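Local coordinates for protein helianthamide (Stichodactyla helianthus, PDB 4X0N) that probably inhibits pancreatic alpha-amylase as a small, disulfide-rich sea anemone peptide of beta-defensin type, at residues K25-M30 against C38-P43. Sequence-based numbering, arbitrary orientation.
Sequences KAMAGM and CCYKTP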
loop_
_atom_site.group_PDB
_atom_site.type_symbol
_atom_site.label_atom_id
_atom_site.label_comp_id
_atom_site.label_asym_id
_atom_site.label_seq_id
_atom_site.Cartn_x
_atom_site.Cartn_y
_atom_site.Cartn_z
ATOM N N LYS B 25 15.056 -4.860 22.859
ATOM C CA LYS B 25 15.504 -3.493 22.647
ATOM C C LYS B 25 14.323 -2.548 22.812
ATOM O O LYS B 25 13.189 -2.904 22.499
ATOM C CB LYS B 25 16.152 -3.343 21.269
ATOM C CG LYS B 25 17.458 -4.109 21.122
ATOM C CD LYS B 25 18.043 -3.964 19.727
ATOM C CE LYS B 25 17.267 -4.781 18.703
ATOM N NZ LYS B 25 17.365 -6.249 18.952
ATOM N N ALA B 26 14.582 -1.347 23.315
ATOM C CA ALA B 26 13.495 -0.421 23.600
ATOM C C ALA B 26 13.399 0.728 22.603
ATOM O O ALA B 26 14.407 1.243 22.120
ATOM C CB ALA B 26 13.629 0.114 25.014
ATOM N N MET B 27 12.164 1.118 22.306
ATOM C CA MET B 27 11.891 2.317 21.533
ATOM C C MET B 27 10.904 3.213 22.279
ATOM O O MET B 27 9.731 2.865 22.435
ATOM C CB MET B 27 11.362 1.950 20.147
ATOM C CG MET B 27 11.277 3.117 19.187
ATOM S SD MET B 27 12.887 3.584 18.531
ATOM C CE MET B 27 13.333 2.077 17.670
ATOM N N ALA B 28 11.379 4.361 22.747
ATOM C CA ALA B 28 10.519 5.306 23.445
ATOM C C ALA B 28 9.765 6.192 22.460
ATOM O O ALA B 28 10.115 6.269 21.283
ATOM C CB ALA B 28 11.348 6.169 24.382
ATOM N N GLY B 29 8.731 6.865 22.958
ATOM C CA GLY B 29 8.100 7.955 22.238
ATOM C C GLY B 29 7.111 7.550 21.162
ATOM O O GLY B 29 6.681 8.388 20.368
ATOM N N MET B 30 6.743 6.273 21.132
ATOM C CA MET B 30 5.765 5.797 20.160
ATOM C C MET B 30 4.346 5.964 20.694
ATOM O O MET B 30 3.996 5.407 21.735
ATOM C CB MET B 30 6.032 4.336 19.803
ATOM C CG MET B 30 7.428 4.086 19.257
ATOM S SD MET B 30 7.593 2.460 18.501
ATOM C CE MET B 30 6.459 2.618 17.124
ATOM N N CYS B 38 8.273 0.565 23.453
ATOM C CA CYS B 38 8.070 -0.526 22.510
ATOM C C CYS B 38 9.234 -1.502 22.625
ATOM O O CYS B 38 10.386 -1.140 22.401
ATOM C CB CYS B 38 7.957 0.006 21.081
ATOM S SG CYS B 38 7.784 -1.280 19.819
ATOM N N CYS B 39 8.923 -2.747 22.968
ATOM C CA CYS B 39 9.947 -3.743 23.252
ATOM C C CYS B 39 9.999 -4.774 22.136
ATOM O O CYS B 39 9.076 -5.572 21.965
ATOM C CB CYS B 39 9.665 -4.425 24.595
ATOM S SG CYS B 39 9.627 -3.306 26.022
ATOM N N TYR B 40 11.086 -4.755 21.375
ATOM C CA TYR B 40 11.168 -5.561 20.170
ATOM C C TYR B 40 12.472 -6.336 20.091
ATOM O O TYR B 40 13.392 -6.114 20.877
ATOM C CB TYR B 40 11.048 -4.659 18.938
ATOM C CG TYR B 40 12.159 -3.633 18.808
ATOM C CD1 TYR B 40 13.194 -3.812 17.900
ATOM C CD2 TYR B 40 12.171 -2.483 19.590
ATOM C CE1 TYR B 40 14.208 -2.878 17.774
ATOM C CE2 TYR B 40 13.183 -1.544 19.473
ATOM C CZ TYR B 40 14.198 -1.747 18.562
ATOM O OH TYR B 40 15.208 -0.819 18.439
ATOM N N LYS B 41 12.532 -7.254 19.133
ATOM C CA LYS B 41 13.779 -7.871 18.722
ATOM C C LYS B 41 13.868 -7.735 17.210
ATOM O O LYS B 41 12.862 -7.873 16.513
ATOM C CB LYS B 41 13.805 -9.351 19.105
ATOM C CG LYS B 41 13.411 -9.639 20.542
ATOM C CD LYS B 41 13.423 -11.134 20.818
ATOM C CE LYS B 41 12.875 -11.454 22.205
ATOM N NZ LYS B 41 11.431 -11.099 22.340
ATOM N N THR B 42 15.060 -7.463 16.697
ATOM C CA THR B 42 15.246 -7.467 15.255
ATOM C C THR B 42 15.629 -8.873 14.822
ATOM O O THR B 42 16.384 -9.554 15.516
ATOM C CB THR B 42 16.336 -6.472 14.811
ATOM O OG1 THR B 42 17.605 -6.880 15.338
ATOM C CG2 THR B 42 16.011 -5.071 15.304
ATOM N N PRO B 43 15.106 -9.316 13.670
ATOM C CA PRO B 43 15.392 -10.673 13.189
ATOM C C PRO B 43 16.754 -10.766 12.497
ATOM O O PRO B 43 16.985 -11.681 11.707
ATOM C CB PRO B 43 14.250 -10.946 12.207
ATOM C CG PRO B 43 13.829 -9.600 11.739
ATOM C CD PRO B 43 14.052 -8.656 12.881
#
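With its CG placed between the backbone N and the carbonyl carbon (chi1 62°), Tyr40 turns its ring across to the neighbouring strand, where Lys25 lies over one face. The Lys25 CB sits 4.0 Å from the Tyr40 ring centroid, offset toward the rim, in a CH-pi contact. Bends at chi3 and chi4 then fold the lysine chain toward Thr42, and Lys25 CE comes 3.6 Å from Thr42 CG2, which itself lies in the plane of the tyrosine ring at its edge. Thr42 OG1 is hydrogen-bonded to Trp44 O. At the hydroxyl end of the ring, Met27 CE meets Tyr40 OH at 3.5 Å, and Met27 also packs on an aromatic side chain of the partner protein in the complex. Two reciprocal pairs of backbone bonds join the strands: Lys25 N to Tyr40 O, 2.9 Å and almost straight at 176°, with its return bond, and a second pair between Met27 and Cys38, in which Met27 N to Cys38 O is clearly bent, at 145°. This antiparallel hairpin, 25-27 against 37-40, belongs to a beta-defensin-like sheet. On the face bearing Ala26, Cys39 is tied to Cys20; on the face of Met27 and Tyr40, Cys38 is tied to Cys6. An alanine at Tyr40 is likely to take the ring face from Lys25 CB and the hydroxyl end from Met27 CE, freeing the lysine chain to turn. Toward the loop that joins the two strands, Met30 SD rests 3.6 Å from Cys38 CB.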